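Local coordinates for nucleoporin NUP170 (Chaetomium thermophilum, PDB 5HAX), which probably serves as a structural scaffold component of the nuclear pore complex, combining a beta-propeller with a helical region, at residues Ala34-Glu39 / Ser368-Thr373; Thr315-Phe320 / Lys348-Glu353. One frame throughout, in Å; residues are numbered along the deposited sequence.

Interaction 1. Residues Ala34-Glu39 / Ser368-Thr373; sequences ASSDYE and SQLDKT
The planar peptide joining S35 to S36 carries the CD1 methyl of L370 on one face, with CD1 3.5 Å from S35 C and close to directly above it. The other methyl of the leucine, CD2, reaches A34 CB at 3.8 Å, so the two branches of L370 divide their contacts, CD1 on the S35-S36 peptide and CD2 on the A34 methyl. The carboxylate of D371 turns away from this contact: OD2 forms a salt bridge with R352 and OD1 accepts a weak bond from T373 N. The polar link between the segments is made by S36, whose OG lies between its own backbone N and carbonyl carbon (chi1 63°) and accepts a nearly straight bond from D371 N (2.9 Å, 168°). Replacing S36 by an alanine is likely to leave D371 N without this acceptor and the loop without its hydrogen bond to 34-39. One residue either side of S36, S35 OG donates to D37 OD2 at 2.7 Å, on the anti lone pair of that carboxylate oxygen, bracing the turn that follows the strand. This surface contact lays an irregular loop, which leads from strand 341-348 to strand 380-386, over the end of edge strand 33-35, itself hydrogen-bonded through S35 to V347 and F349.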
loop_
_atom_site.group_PDB
_atom_site.type_symbol
_atom_site.label_atom_id
_atom_site.label_comp_id
_atom_site.label_asym_id
_atom_site.label_seq_id
_atom_site.Cartn_x
_atom_site.Cartn_y
_atom_site.Cartn_z
ATOM N N ALA A 34 -17.709 18.153 -2.804
ATOM C CA ALA A 34 -17.098 18.009 -1.492
ATOM C C ALA A 34 -17.828 16.932 -0.704
ATOM O O ALA A 34 -18.933 16.511 -1.056
ATOM C CB ALA A 34 -17.105 19.335 -0.727
ATOM N N SER A 35 -17.193 16.494 0.383
ATOM C CA SER A 35 -17.750 15.453 1.233
ATOM C C SER A 35 -17.264 15.635 2.664
ATOM O O SER A 35 -16.164 16.136 2.905
ATOM C CB SER A 35 -17.363 14.056 0.732
ATOM O OG SER A 35 -17.663 13.068 1.702
ATOM N N SER A 36 -18.111 15.216 3.610
ATOM C CA SER A 36 -17.753 15.137 5.023
ATOM C C SER A 36 -18.236 13.820 5.624
ATOM O O SER A 36 -18.593 13.764 6.808
ATOM C CB SER A 36 -18.332 16.319 5.809
ATOM O OG SER A 36 -19.748 16.312 5.784
ATOM N N ASP A 37 -18.246 12.756 4.824
ATOM C CA ASP A 37 -18.793 11.470 5.244
ATOM C C ASP A 37 -17.769 10.708 6.079
ATOM O O ASP A 37 -16.702 10.338 5.579
ATOM C CB ASP A 37 -19.196 10.651 4.020
ATOM C CG ASP A 37 -20.348 11.273 3.254
ATOM O OD1 ASP A 37 -21.512 10.991 3.605
ATOM O OD2 ASP A 37 -20.088 12.040 2.301
ATOM N N TYR A 38 -18.103 10.463 7.344
ATOM C CA TYR A 38 -17.271 9.673 8.238
ATOM C C TYR A 38 -18.153 8.803 9.116
ATOM O O TYR A 38 -19.254 9.203 9.506
ATOM C CB TYR A 38 -16.400 10.540 9.164
ATOM C CG TYR A 38 -15.366 11.410 8.483
ATOM C CD1 TYR A 38 -14.080 10.939 8.246
ATOM C CD2 TYR A 38 -15.664 12.713 8.107
ATOM C CE1 TYR A 38 -13.130 11.734 7.635
ATOM C CE2 TYR A 38 -14.718 13.515 7.496
ATOM C CZ TYR A 38 -13.455 13.020 7.267
ATOM O OH TYR A 38 -12.513 13.818 6.661
ATOM N N GLU A 39 -17.659 7.607 9.421
ATOM C CA GLU A 39 -18.114 6.839 10.576
ATOM C C GLU A 39 -16.911 6.685 11.497
ATOM O O GLU A 39 -15.938 6.008 11.148
ATOM C CB GLU A 39 -18.690 5.482 10.182
ATOM C CG GLU A 39 -19.432 4.803 11.329
ATOM C CD GLU A 39 -19.928 3.412 10.985
ATOM O OE1 GLU A 39 -19.962 3.064 9.785
ATOM O OE2 GLU A 39 -20.284 2.665 11.921
ATOM N N SER A 368 -27.099 15.258 7.950
ATOM C CA SER A 368 -26.803 14.726 6.623
ATOM C C SER A 368 -26.272 15.813 5.689
ATOM O O SER A 368 -25.929 15.537 4.540
ATOM C CB SER A 368 -28.051 14.082 6.019
ATOM O OG SER A 368 -29.123 15.008 5.949
ATOM N N GLN A 369 -26.212 17.046 6.186
ATOM C CA GLN A 369 -25.666 18.145 5.406
ATOM C C GLN A 369 -24.144 18.046 5.338
ATOM O O GLN A 369 -23.499 17.371 6.145
ATOM C CB GLN A 369 -26.068 19.488 6.016
ATOM C CG GLN A 369 -27.563 19.761 5.994
ATOM C CD GLN A 369 -28.118 19.852 4.586
ATOM O OE1 GLN A 369 -27.438 20.310 3.666
ATOM N NE2 GLN A 369 -29.357 19.409 4.407
ATOM N N LEU A 370 -23.571 18.729 4.351
ATOM C CA LEU A 370 -22.121 18.834 4.262
ATOM C C LEU A 370 -21.587 19.605 5.461
ATOM O O LEU A 370 -21.972 20.755 5.690
ATOM C CB LEU A 370 -21.720 19.530 2.962
ATOM C CG LEU A 370 -20.213 19.707 2.746
ATOM C CD1 LEU A 370 -19.528 18.354 2.584
ATOM C CD2 LEU A 370 -19.938 20.601 1.547
ATOM N N ASP A 371 -20.708 18.964 6.233
ATOM C CA ASP A 371 -20.051 19.611 7.371
ATOM C C ASP A 371 -18.749 20.222 6.870
ATOM O O ASP A 371 -17.766 19.516 6.631
ATOM C CB ASP A 371 -19.803 18.614 8.495
ATOM C CG ASP A 371 -19.329 19.282 9.772
ATOM O OD1 ASP A 371 -19.015 20.491 9.744
ATOM O OD2 ASP A 371 -19.264 18.588 10.804
ATOM N N LYS A 372 -18.739 21.550 6.732
ATOM C CA LYS A 372 -17.602 22.287 6.192
ATOM C C LYS A 372 -17.004 23.256 7.209
ATOM O O LYS A 372 -16.307 24.200 6.820
ATOM C CB LYS A 372 -18.029 23.046 4.935
ATOM C CG LYS A 372 -19.132 24.069 5.193
ATOM C CD LYS A 372 -19.633 24.704 3.906
ATOM C CE LYS A 372 -20.619 25.827 4.193
ATOM N NZ LYS A 372 -21.036 26.536 2.954
ATOM N N THR A 373 -17.255 23.043 8.508
ATOM C CA THR A 373 -16.826 23.982 9.542
ATOM C C THR A 373 -16.149 23.312 10.734
ATOM O O THR A 373 -15.865 23.993 11.727
ATOM C CB THR A 373 -18.023 24.804 10.044
ATOM O OG1 THR A 373 -19.070 23.921 10.471
ATOM C CG2 THR A 373 -18.547 25.721 8.945
#

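Interaction 2. Residues Thr315-Phe320 / Lys348-Glu353; sequences TGCRLF and KFPPRE
R318 and K348 run side by side and point the same way from their strands, with the methylene CG of the lysine over one face of the guanidinium. CG is 3.7 Å from R318 NH1 and sits toward the rim of the group. The bend of the arginine at chi3 (-82°) turns the guanidinium beneath the lysine chain, while the two cationic ends stay apart, with NH1 4.7 Å from K348 NZ. E427 OE2 forms salt bridges with both, so one carboxylate oxygen serves the two cations. Two residues on from R318 in the same strand, the F320 ring also runs alongside K348 and presents its edge to K348 CB. Beneath these side chains R318 and K348 form an antiparallel hydrogen-bonded pair, with R318 N to K348 O at 3.1 Å and K348 N to R318 O at 3.0 Å. This pair joins strands 318-324 and 341-348, neighbours in one blade of the beta-propeller, just where their regular pairing gives way to loop. There a water bridges the segments: it donates to G316 O and K348 O and accepts from R318 NE, lying in the guanidinium plane at its edge. Beyond it, P350 CG packs on G316 O at 3.5 Å. At the positive phi of G316 (93°) a side chain would press on the preceding carbonyl O and come tight against P350 CG, which glycine avoids. C317 SG approaches the F349 ring obliquely, 3.8 Å from F349 CD1, in a sulfur-aromatic contact, and also touches P350 CD at 4.1 Å.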
loop_
_atom_site.group_PDB
_atom_site.type_symbol
_atom_site.label_atom_id
_atom_site.label_comp_id
_atom_site.label_asym_id
_atom_site.label_seq_id
_atom_site.Cartn_x
_atom_site.Cartn_y
_atom_site.Cartn_z
ATOM N N THR A 315 -5.866 23.502 8.564
ATOM C CA THR A 315 -7.185 23.339 9.164
ATOM C C THR A 315 -7.728 21.924 9.009
ATOM O O THR A 315 -8.829 21.642 9.493
ATOM C CB THR A 315 -8.174 24.334 8.548
ATOM O OG1 THR A 315 -8.155 24.209 7.121
ATOM C CG2 THR A 315 -7.810 25.762 8.936
ATOM N N GLY A 316 -6.991 21.038 8.345
ATOM C CA GLY A 316 -7.391 19.653 8.209
ATOM C C GLY A 316 -8.171 19.320 6.959
ATOM O O GLY A 316 -8.710 18.211 6.868
ATOM N N CYS A 317 -8.251 20.236 5.996
ATOM C CA CYS A 317 -8.946 19.964 4.746
ATOM C C CYS A 317 -8.014 19.245 3.784
ATOM O O CYS A 317 -6.857 19.640 3.616
ATOM C CB CYS A 317 -9.446 21.261 4.115
ATOM S SG CYS A 317 -10.649 22.158 5.116
ATOM N N ARG A 318 -8.520 18.187 3.158
ATOM C CA ARG A 318 -7.794 17.460 2.124
ATOM C C ARG A 318 -8.265 17.977 0.769
ATOM O O ARG A 318 -9.420 17.767 0.384
ATOM C CB ARG A 318 -8.013 15.954 2.256
ATOM C CG ARG A 318 -7.133 15.293 3.307
ATOM C CD ARG A 318 -7.538 13.846 3.548
ATOM N NE ARG A 318 -8.663 13.739 4.472
ATOM C CZ ARG A 318 -9.354 12.625 4.689
ATOM N NH1 ARG A 318 -10.356 12.626 5.558
ATOM N NH2 ARG A 318 -9.047 11.509 4.040
ATOM N N LEU A 319 -7.369 18.658 0.056
ATOM C CA LEU A 319 -7.645 19.204 -1.266
ATOM C C LEU A 319 -7.141 18.219 -2.315
ATOM O O LEU A 319 -5.948 17.904 -2.346
ATOM C CB LEU A 319 -6.966 20.562 -1.447
ATOM C CG LEU A 319 -7.046 21.551 -0.282
ATOM C CD1 LEU A 319 -6.250 22.810 -0.606
ATOM C CD2 LEU A 319 -8.489 21.895 0.041
ATOM N N PHE A 320 -8.041 17.749 -3.172
ATOM C CA PHE A 320 -7.700 16.802 -4.229
ATOM C C PHE A 320 -7.678 17.534 -5.565
ATOM O O PHE A 320 -8.703 18.069 -6.003
ATOM C CB PHE A 320 -8.692 15.641 -4.255
ATOM C CG PHE A 320 -8.546 14.712 -3.088
ATOM C CD1 PHE A 320 -7.743 13.587 -3.180
ATOM C CD2 PHE A 320 -9.193 14.975 -1.892
ATOM C CE1 PHE A 320 -7.597 12.732 -2.105
ATOM C CE2 PHE A 320 -9.052 14.124 -0.812
ATOM C CZ PHE A 320 -8.251 13.001 -0.919
ATOM N N LYS A 348 -12.276 16.955 0.774
ATOM C CA LYS A 348 -12.769 16.171 1.901
ATOM C C LYS A 348 -12.569 16.995 3.168
ATOM O O LYS A 348 -11.430 17.234 3.589
ATOM C CB LYS A 348 -12.054 14.823 1.999
ATOM C CG LYS A 348 -12.677 13.863 3.017
ATOM C CD LYS A 348 -14.081 13.414 2.593
ATOM C CE LYS A 348 -14.866 12.795 3.743
ATOM N NZ LYS A 348 -14.580 11.347 3.928
ATOM N N PHE A 349 -13.673 17.431 3.769
ATOM C CA PHE A 349 -13.610 18.246 4.969
ATOM C C PHE A 349 -13.402 17.381 6.210
ATOM O O PHE A 349 -13.664 16.177 6.193
ATOM C CB PHE A 349 -14.884 19.074 5.113
ATOM C CG PHE A 349 -14.964 20.231 4.155
ATOM C CD1 PHE A 349 -14.303 21.419 4.425
ATOM C CD2 PHE A 349 -15.703 20.133 2.987
ATOM C CE1 PHE A 349 -14.376 22.485 3.549
ATOM C CE2 PHE A 349 -15.779 21.198 2.107
ATOM C CZ PHE A 349 -15.113 22.374 2.390
ATOM N N PRO A 350 -12.939 17.980 7.305
ATOM C CA PRO A 350 -12.562 17.193 8.490
ATOM C C PRO A 350 -13.763 16.554 9.162
ATOM O O PRO A 350 -14.900 17.032 9.022
ATOM C CB PRO A 350 -11.915 18.235 9.418
ATOM C CG PRO A 350 -11.592 19.396 8.564
ATOM C CD PRO A 350 -12.590 19.402 7.455
ATOM N N PRO A 351 -13.544 15.493 9.935
ATOM C CA PRO A 351 -14.609 14.959 10.789
ATOM C C PRO A 351 -14.894 15.913 11.940
ATOM O O PRO A 351 -14.149 16.857 12.197
ATOM C CB PRO A 351 -14.021 13.641 11.289
ATOM C CG PRO A 351 -12.553 13.942 11.388
ATOM C CD PRO A 351 -12.246 14.856 10.223
ATOM N N ARG A 352 -15.989 15.644 12.650
ATOM C CA ARG A 352 -16.414 16.484 13.766
ATOM C C ARG A 352 -16.092 15.886 15.129
ATOM O O ARG A 352 -15.765 16.628 16.060
ATOM C CB ARG A 352 -17.918 16.759 13.675
ATOM C CG ARG A 352 -18.408 17.801 14.674
ATOM C CD ARG A 352 -19.651 18.516 14.173
ATOM N NE ARG A 352 -19.338 19.510 13.149
ATOM C CZ ARG A 352 -19.051 20.787 13.389
ATOM N NH1 ARG A 352 -19.026 21.256 14.630
ATOM N NH2 ARG A 352 -18.785 21.603 12.376
ATOM N N GLU A 353 -16.166 14.565 15.268
ATOM C CA GLU A 353 -15.932 13.927 16.559
ATOM C C GLU A 353 -14.493 14.138 17.020
ATOM O O GLU A 353 -13.544 13.863 16.281
ATOM C CB GLU A 353 -16.233 12.431 16.466
ATOM C CG GLU A 353 -17.160 11.911 17.552
ATOM C CD GLU A 353 -17.140 10.397 17.658
ATOM O OE1 GLU A 353 -16.097 9.843 18.065
ATOM O OE2 GLU A 353 -18.165 9.762 17.333
HETATM O O HOH W 1 -10.053 15.892 5.683
#

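The centres of the two interactions lie about 9 Å apart in one propeller blade, where strand 33-35 runs parallel to 341-348 and the latter antiparallel to 318-324. Along the chain the order is 34-39, 315-320, 348-353, 368-373, so interaction 2 falls wholly between the segments of interaction 1. Besides the salt bridge at R352, they meet directly where K348 NZ bonds to D37 O and makes a cation-pi contact with Y38, and Y38 OH probably bonds to F349 O. An N-terminal strand is thus fastened onto a blade built from residues about 300 positions later, adding an outermost strand from the N-terminal part of the chain to that sheet.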